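Local atomic coordinates of phosphate transporter (Thermotoga maritima MSB8, PDB entry 6L85), a protein that probably carries phosphate across the membrane together with sodium ions, as do its human SLC20 relatives. Residues Met14-Asp22 with His254-Ala262; Gly101-Ser109 with Leu342-Val350. All blocks are in the same frame, centred on the assembly; numbering follows the deposited sequence.

How the contacts relate
The four segments alternate along the chain: 14-22 and 254-262 form contact 1, 101-109 and 342-350 form contact 2. Their centres lie about 10 Å apart, each about 7 Å from the centre of this all-helical chain. Contact 1 brings helix 2-32 against helices 231-258 and 260-275; contact 2 joins the starts of helices 106-121 and 346-357. Each of two sodium ions binds both contacts: N21 and D22 with V104 and T347 at one, N257 and D258 with T107 and I344 at the other. Between the two sodium ions, next to both contacts, sits a phosphate ion, consistent with coupling of sodium and phosphate binding at one buried site.

Contact 1 (Met14-Asp22 with His254-Ala262); sequences MAFSIGAND and HGANDVANA. With NA (sodium ion), chain R; NA (sodium ion), chain Q.
M14 bends at chi2 (73°) and lays CG 3.7 Å from the backbone O of N261, while its CE reaches N261 CB, the two side chains crossing at an oblique angle. One residue on, the A15 methyl meets its counterpart on A262, CB to CB at 3.9 Å. I18 is the central knob, set among H254, D258, N261 and A262. Its CD1, at the end of an extended chain, presses on N261 CB at 3.6 Å, and its CG2 approaches the edge of the H254 imidazole, 3.7 Å from CE1. The next residues, G19 to D22, spell GAND, and the same four letters occur at G255 to D258; this repeated signature belongs to the phosphate transporter family, and in each copy the Asn and Asp side chains hold a sodium ion. N21 binds its ion through OD1 and hydrogen-bonds through ND2 to T98 OG1. D22 divides its carboxylate: OD1 lies 2.3 Å from the same sodium, and OD2 takes the N-H of H254 NE2 at 2.7 Å (N-H...O 157°). That bond uses the lone pair directed away from OD1 and arrives in the imidazole plane, the carboxylate standing nearly perpendicular to the ring. H254 is also gripped at ND1 by E49, which should fix its rotation, and D258 CB covers one ring face near the rim. D22 OD2 and D258 OD2 come from opposite directions to 3.0 Å, the carboxylate planes 55° apart, two acceptors beside the bound phosphate; their like charges would probably be offset in part by H254 and the two sodium ions, the second bound by D258 OD1.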
loop_
_atom_site.group_PDB
_atom_site.type_symbol
_atom_site.label_atom_id
_atom_site.label_comp_id
_atom_site.label_asym_id
_atom_site.label_seq_id
_atom_site.Cartn_x
_atom_site.Cartn_y
_atom_site.Cartn_z
ATOM N N MET B 14 25.906 2.762 -3.240
ATOM C CA MET B 14 25.727 1.982 -2.025
ATOM C C MET B 14 24.359 1.296 -1.998
ATOM O O MET B 14 24.256 0.108 -1.669
ATOM C CB MET B 14 25.910 2.892 -0.815
ATOM C CG MET B 14 25.674 2.220 0.488
ATOM S SD MET B 14 27.022 1.096 0.920
ATOM C CE MET B 14 26.305 0.294 2.340
ATOM N N ALA B 15 23.289 2.042 -2.325
ATOM C CA ALA B 15 21.938 1.478 -2.310
ATOM C C ALA B 15 21.802 0.343 -3.323
ATOM O O ALA B 15 21.209 -0.712 -3.029
ATOM C CB ALA B 15 20.924 2.595 -2.592
ATOM N N PHE B 16 22.345 0.555 -4.526
ATOM C CA PHE B 16 22.394 -0.482 -5.551
ATOM C C PHE B 16 23.061 -1.749 -5.022
ATOM O O PHE B 16 22.557 -2.865 -5.222
ATOM C CB PHE B 16 23.139 0.071 -6.771
ATOM C CG PHE B 16 23.106 -0.833 -7.965
ATOM C CD1 PHE B 16 24.006 -1.875 -8.084
ATOM C CD2 PHE B 16 22.169 -0.641 -8.969
ATOM C CE1 PHE B 16 23.976 -2.726 -9.173
ATOM C CE2 PHE B 16 22.136 -1.483 -10.070
ATOM C CZ PHE B 16 23.042 -2.535 -10.163
ATOM N N SER B 17 24.194 -1.589 -4.312
ATOM C CA SER B 17 24.921 -2.751 -3.796
ATOM C C SER B 17 24.117 -3.479 -2.725
ATOM O O SER B 17 24.140 -4.721 -2.659
ATOM C CB SER B 17 26.305 -2.311 -3.283
ATOM O OG SER B 17 26.290 -1.852 -1.939
ATOM N N ILE B 18 23.362 -2.733 -1.910
ATOM C CA ILE B 18 22.471 -3.366 -0.928
ATOM C C ILE B 18 21.410 -4.226 -1.625
ATOM O O ILE B 18 21.184 -5.391 -1.260
ATOM C CB ILE B 18 21.817 -2.294 -0.034
ATOM C CG1 ILE B 18 22.861 -1.575 0.821
ATOM C CG2 ILE B 18 20.716 -2.893 0.820
ATOM C CD1 ILE B 18 22.346 -0.297 1.498
ATOM N N GLY B 19 20.704 -3.644 -2.604
ATOM C CA GLY B 19 19.684 -4.412 -3.307
ATOM C C GLY B 19 20.257 -5.675 -3.926
ATOM O O GLY B 19 19.693 -6.771 -3.774
ATOM N N ALA B 20 21.433 -5.544 -4.559
ATOM C CA ALA B 20 22.088 -6.668 -5.216
ATOM C C ALA B 20 22.417 -7.784 -4.235
ATOM O O ALA B 20 22.159 -8.967 -4.515
ATOM C CB ALA B 20 23.360 -6.186 -5.915
ATOM N N ASN B 21 22.997 -7.436 -3.071
ATOM C CA ASN B 21 23.415 -8.487 -2.147
ATOM C C ASN B 21 22.260 -9.087 -1.369
ATOM O O ASN B 21 22.323 -10.264 -0.987
ATOM C CB ASN B 21 24.448 -7.969 -1.132
ATOM C CG ASN B 21 25.303 -9.099 -0.553
ATOM O OD1 ASN B 21 25.035 -9.629 0.546
ATOM N ND2 ASN B 21 26.318 -9.494 -1.314
ATOM N N ASP B 22 21.224 -8.306 -1.082
ATOM C CA ASP B 22 20.249 -8.733 -0.094
ATOM C C ASP B 22 18.913 -9.205 -0.651
ATOM O O ASP B 22 18.094 -9.684 0.145
ATOM C CB ASP B 22 19.964 -7.598 0.898
ATOM C CG ASP B 22 21.127 -7.328 1.855
ATOM O OD1 ASP B 22 22.160 -8.007 1.773
ATOM O OD2 ASP B 22 21.000 -6.416 2.684
ATOM N N HIS B 254 13.079 -5.332 4.988
ATOM C CA HIS B 254 14.455 -5.107 4.579
ATOM C C HIS B 254 14.664 -3.666 4.123
ATOM O O HIS B 254 15.651 -3.023 4.510
ATOM C CB HIS B 254 14.853 -6.077 3.467
ATOM C CG HIS B 254 16.223 -5.812 2.959
ATOM N ND1 HIS B 254 16.465 -4.997 1.879
ATOM C CD2 HIS B 254 17.436 -6.178 3.438
ATOM C CE1 HIS B 254 17.770 -4.883 1.698
ATOM N NE2 HIS B 254 18.382 -5.578 2.644
ATOM N N GLY B 255 13.770 -3.159 3.262
ATOM C CA GLY B 255 13.826 -1.749 2.898
ATOM C C GLY B 255 13.773 -0.843 4.114
ATOM O O GLY B 255 14.550 0.106 4.220
ATOM N N ALA B 256 12.912 -1.186 5.081
ATOM C CA ALA B 256 12.743 -0.364 6.271
ATOM C C ALA B 256 14.030 -0.300 7.115
ATOM O O ALA B 256 14.437 0.781 7.562
ATOM C CB ALA B 256 11.571 -0.898 7.093
ATOM N N ASN B 257 14.706 -1.438 7.303
ATOM C CA ASN B 257 15.897 -1.431 8.153
ATOM C C ASN B 257 17.144 -0.981 7.402
ATOM O O ASN B 257 17.994 -0.298 7.982
ATOM C CB ASN B 257 16.148 -2.821 8.774
ATOM C CG ASN B 257 17.062 -2.753 10.017
ATOM O OD1 ASN B 257 18.270 -2.915 9.909
ATOM N ND2 ASN B 257 16.484 -2.458 11.172
ATOM N N ASP B 258 17.270 -1.318 6.119
ATOM C CA ASP B 258 18.534 -1.147 5.427
ATOM C C ASP B 258 18.615 0.087 4.532
ATOM O O ASP B 258 19.727 0.404 4.089
ATOM C CB ASP B 258 18.839 -2.376 4.567
ATOM C CG ASP B 258 19.460 -3.526 5.362
ATOM O OD1 ASP B 258 19.279 -3.621 6.585
ATOM O OD2 ASP B 258 20.100 -4.369 4.724
ATOM N N VAL B 259 17.503 0.780 4.220
ATOM C CA VAL B 259 17.708 1.987 3.416
ATOM C C VAL B 259 18.642 2.936 4.157
ATOM O O VAL B 259 19.444 3.625 3.530
ATOM C CB VAL B 259 16.377 2.671 3.008
ATOM C CG1 VAL B 259 15.673 3.342 4.210
ATOM C CG2 VAL B 259 16.633 3.703 1.861
ATOM N N ALA B 260 18.608 2.914 5.490
ATOM C CA ALA B 260 19.550 3.671 6.318
ATOM C C ALA B 260 21.009 3.492 5.908
ATOM O O ALA B 260 21.782 4.447 6.007
ATOM C CB ALA B 260 19.401 3.281 7.793
ATOM N N ASN B 261 21.409 2.305 5.440
ATOM C CA ASN B 261 22.833 2.116 5.160
ATOM C C ASN B 261 23.322 2.995 4.019
ATOM O O ASN B 261 24.536 3.245 3.905
ATOM C CB ASN B 261 23.153 0.652 4.864
ATOM C CG ASN B 261 22.662 -0.279 5.950
ATOM O OD1 ASN B 261 22.433 0.137 7.107
ATOM N ND2 ASN B 261 22.522 -1.542 5.606
ATOM N N ALA B 262 22.408 3.469 3.175
ATOM C CA ALA B 262 22.742 4.464 2.163
ATOM C C ALA B 262 22.182 5.840 2.482
ATOM O O ALA B 262 22.847 6.844 2.212
ATOM C CB ALA B 262 22.244 4.014 0.787
HETATM NA NA NA R . 20.149 -3.118 8.623
HETATM NA NA NA Q . 23.492 -9.676 2.639
HETATM O O HOH W 1 22.502 -11.488 1.454
HETATM O O HOH W 2 20.592 -0.898 8.785
#

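Contact 2 (Gly101-Ser109 with Leu342-Val350). With NA (sodium ion), chain R; NA (sodium ion), chain Q; PO4 (phosphate ion), chain P.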
loop_
_atom_site.group_PDB
_atom_site.type_symbol
_atom_site.label_atom_id
_atom_site.label_comp_id
_atom_site.label_asym_id
_atom_site.label_seq_id
_atom_site.Cartn_x
_atom_site.Cartn_y
_atom_site.Cartn_z
ATOM N N GLY B 101 29.231 -13.764 -5.422
ATOM C CA GLY B 101 28.058 -14.455 -4.921
ATOM C C GLY B 101 28.022 -14.658 -3.422
ATOM O O GLY B 101 27.278 -15.517 -2.941
ATOM N N TYR B 102 28.804 -13.885 -2.650
ATOM C CA TYR B 102 28.765 -14.157 -1.216
ATOM C C TYR B 102 27.808 -13.205 -0.512
ATOM O O TYR B 102 27.888 -11.981 -0.708
ATOM C CB TYR B 102 30.163 -14.044 -0.609
ATOM C CG TYR B 102 31.042 -15.240 -0.925
ATOM C CD1 TYR B 102 31.712 -15.330 -2.136
ATOM C CD2 TYR B 102 31.180 -16.292 -0.024
ATOM C CE1 TYR B 102 32.513 -16.430 -2.440
ATOM C CE2 TYR B 102 31.975 -17.398 -0.319
ATOM C CZ TYR B 102 32.643 -17.456 -1.525
ATOM O OH TYR B 102 33.435 -18.545 -1.820
ATOM N N PRO B 103 26.874 -13.727 0.283
ATOM C CA PRO B 103 25.986 -12.875 1.090
ATOM C C PRO B 103 26.736 -12.313 2.294
ATOM O O PRO B 103 27.232 -13.074 3.130
ATOM C CB PRO B 103 24.872 -13.841 1.522
ATOM C CG PRO B 103 25.551 -15.201 1.551
ATOM C CD PRO B 103 26.654 -15.167 0.519
ATOM N N VAL B 104 26.823 -10.980 2.374
ATOM C CA VAL B 104 27.464 -10.272 3.483
ATOM C C VAL B 104 26.474 -9.262 4.076
ATOM O O VAL B 104 25.449 -8.931 3.477
ATOM C CB VAL B 104 28.764 -9.544 3.056
ATOM C CG1 VAL B 104 29.810 -10.534 2.589
ATOM C CG2 VAL B 104 28.478 -8.510 1.961
ATOM N N SER B 105 26.822 -8.735 5.248
ATOM C CA SER B 105 26.022 -7.705 5.901
ATOM C C SER B 105 26.448 -6.320 5.425
ATOM O O SER B 105 27.574 -5.881 5.709
ATOM C CB SER B 105 26.143 -7.783 7.419
ATOM O OG SER B 105 25.506 -6.661 8.020
ATOM N N THR B 106 25.535 -5.627 4.732
ATOM C CA THR B 106 25.756 -4.238 4.330
ATOM C C THR B 106 25.651 -3.302 5.527
ATOM O O THR B 106 26.238 -2.218 5.512
ATOM C CB THR B 106 24.743 -3.817 3.230
ATOM O OG1 THR B 106 23.424 -3.665 3.791
ATOM C CG2 THR B 106 24.669 -4.870 2.096
ATOM N N THR B 107 24.885 -3.692 6.550
ATOM C CA THR B 107 24.805 -2.896 7.771
ATOM C C THR B 107 26.136 -2.926 8.536
ATOM O O THR B 107 26.659 -1.876 8.947
ATOM C CB THR B 107 23.655 -3.411 8.646
ATOM O OG1 THR B 107 22.449 -3.515 7.864
ATOM C CG2 THR B 107 23.419 -2.519 9.870
ATOM N N HIS B 108 26.694 -4.128 8.746
ATOM C CA HIS B 108 28.009 -4.222 9.380
ATOM C C HIS B 108 29.024 -3.426 8.586
ATOM O O HIS B 108 29.860 -2.713 9.164
ATOM C CB HIS B 108 28.451 -5.684 9.505
ATOM C CG HIS B 108 27.641 -6.466 10.490
ATOM N ND1 HIS B 108 27.975 -7.737 10.897
ATOM C CD2 HIS B 108 26.507 -6.146 11.159
ATOM C CE1 HIS B 108 27.085 -8.169 11.774
ATOM N NE2 HIS B 108 26.173 -7.229 11.938
ATOM N N SER B 109 28.913 -3.482 7.253
ATOM C CA SER B 109 29.848 -2.776 6.384
ATOM C C SER B 109 29.762 -1.270 6.586
ATOM O O SER B 109 30.790 -0.598 6.733
ATOM C CB SER B 109 29.588 -3.141 4.924
ATOM O OG SER B 109 29.466 -4.542 4.814
ATOM N N LEU B 342 17.274 0.285 15.499
ATOM C CA LEU B 342 18.494 -0.516 15.520
ATOM C C LEU B 342 18.883 -0.926 14.105
ATOM O O LEU B 342 18.094 -1.595 13.435
ATOM C CB LEU B 342 18.298 -1.767 16.375
ATOM C CG LEU B 342 17.989 -1.466 17.839
ATOM C CD1 LEU B 342 17.510 -2.700 18.600
ATOM C CD2 LEU B 342 19.228 -0.847 18.480
ATOM N N PRO B 343 20.081 -0.587 13.628
ATOM C CA PRO B 343 20.559 -1.126 12.351
ATOM C C PRO B 343 21.060 -2.550 12.562
ATOM O O PRO B 343 22.048 -2.786 13.266
ATOM C CB PRO B 343 21.701 -0.177 11.965
ATOM C CG PRO B 343 21.819 0.802 13.082
ATOM C CD PRO B 343 21.096 0.266 14.259
ATOM N N ILE B 344 20.399 -3.490 11.898
ATOM C CA ILE B 344 20.494 -4.930 12.100
ATOM C C ILE B 344 20.935 -5.546 10.779
ATOM O O ILE B 344 20.772 -4.951 9.709
ATOM C CB ILE B 344 19.106 -5.456 12.575
ATOM C CG1 ILE B 344 18.905 -5.103 14.034
ATOM C CG2 ILE B 344 18.845 -6.907 12.361
ATOM C CD1 ILE B 344 20.115 -5.186 14.748
ATOM N N SER B 345 21.525 -6.732 10.852
ATOM C CA SER B 345 21.826 -7.490 9.647
ATOM C C SER B 345 20.667 -8.424 9.334
ATOM O O SER B 345 20.343 -9.303 10.136
ATOM C CB SER B 345 23.115 -8.287 9.792
ATOM O OG SER B 345 23.265 -9.131 8.664
ATOM N N THR B 346 20.048 -8.243 8.159
ATOM C CA THR B 346 18.958 -9.127 7.761
ATOM C C THR B 346 19.497 -10.463 7.265
ATOM O O THR B 346 18.816 -11.480 7.390
ATOM C CB THR B 346 18.082 -8.465 6.679
ATOM O OG1 THR B 346 18.844 -8.291 5.478
ATOM C CG2 THR B 346 17.595 -7.094 7.149
ATOM N N THR B 347 20.698 -10.465 6.680
ATOM C CA THR B 347 21.376 -11.708 6.315
ATOM C C THR B 347 21.516 -12.655 7.514
ATOM O O THR B 347 21.109 -13.830 7.454
ATOM C CB THR B 347 22.750 -11.365 5.746
ATOM O OG1 THR B 347 22.623 -10.288 4.801
ATOM C CG2 THR B 347 23.378 -12.573 5.095
ATOM N N HIS B 348 22.077 -12.146 8.625
ATOM C CA HIS B 348 22.296 -12.983 9.806
ATOM C C HIS B 348 20.989 -13.384 10.446
ATOM O O HIS B 348 20.882 -14.496 10.984
ATOM C CB HIS B 348 23.180 -12.262 10.826
ATOM C CG HIS B 348 24.497 -11.837 10.263
ATOM N ND1 HIS B 348 25.301 -10.904 10.876
ATOM C CD2 HIS B 348 25.130 -12.186 9.118
ATOM C CE1 HIS B 348 26.379 -10.703 10.139
ATOM N NE2 HIS B 348 26.301 -11.466 9.066
ATOM N N VAL B 349 19.978 -12.513 10.379
ATOM C CA VAL B 349 18.672 -12.885 10.918
ATOM C C VAL B 349 18.055 -14.003 10.090
ATOM O O VAL B 349 17.428 -14.914 10.637
ATOM C CB VAL B 349 17.736 -11.669 11.005
ATOM C CG1 VAL B 349 16.314 -12.114 11.318
ATOM C CG2 VAL B 349 18.244 -10.687 12.079
ATOM N N VAL B 350 18.215 -13.963 8.762
ATOM C CA VAL B 350 17.647 -15.037 7.955
ATOM C C VAL B 350 18.336 -16.347 8.302
ATOM O O VAL B 350 17.688 -17.386 8.474
ATOM C CB VAL B 350 17.762 -14.736 6.446
ATOM C CG1 VAL B 350 17.198 -15.899 5.675
ATOM C CG2 VAL B 350 16.977 -13.542 6.073
HETATM NA NA NA R . 20.149 -3.118 8.623
HETATM NA NA NA Q . 23.492 -9.676 2.639
HETATM P P PO4 P . 22.289 -6.674 5.906
HETATM O O1 PO4 P . 22.509 -8.170 6.125
HETATM O O2 PO4 P . 23.078 -5.827 6.882
HETATM O O3 PO4 P . 20.802 -6.389 6.092
HETATM O O4 PO4 P . 22.762 -6.267 4.519
HETATM O O HOH W 1 22.502 -11.488 1.454
HETATM O O HOH W 2 20.592 -0.898 8.785
#
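The imidazoles of H108 and H348 come together from opposite directions, centroids 4.7 Å apart and planes turned by 70°, an oblique pairing whose shortest carbon gap is doubtful. One face of H108 carries S105 CB near its rim; one face of H348 has S345 OG 3.3 Å above its centre. Each ring also meets the serine of the other segment obliquely, S345 CB lying 3.9 Å from H108 NE2. Both serines are N-caps: with OG anti to the backbone N (chi1 172° in S105, 173° in S345), S105 OG accepts from H108 N and S345 OG from H348 N. The same hydroxyls donate to a phosphate ion caught between the paired PVSTTH and PISTTH sequences. Five hydrogen bonds reach it from either segment. S105 OG, T107 N and T107 OG1 converge on O2, T106 N and OG1 on O4; S345 and T347 grip O1 in the same manner, T346 holds O3. The two helix starts thus direct backbone N-H groups at the anion, which their dipoles probably help to stabilise. T107 OG1 touches the phosphate and one sodium, 2.6 Å from phosphate O2 and 2.5 Å from the sodium, which I344 O also binds; T347 OG1 does likewise, 2.4 Å from the second sodium, whose ligand from the other segment is V104 O. Beside the first sodium, T107 CG2 packs on P343 CB at 3.6 Å. Helix 76-99 flanks V104 and T106, helix 320-339 lies against I344 and T346, helix 129-162 backs I344 and H348, and helix 368-400 meets H108 through V382.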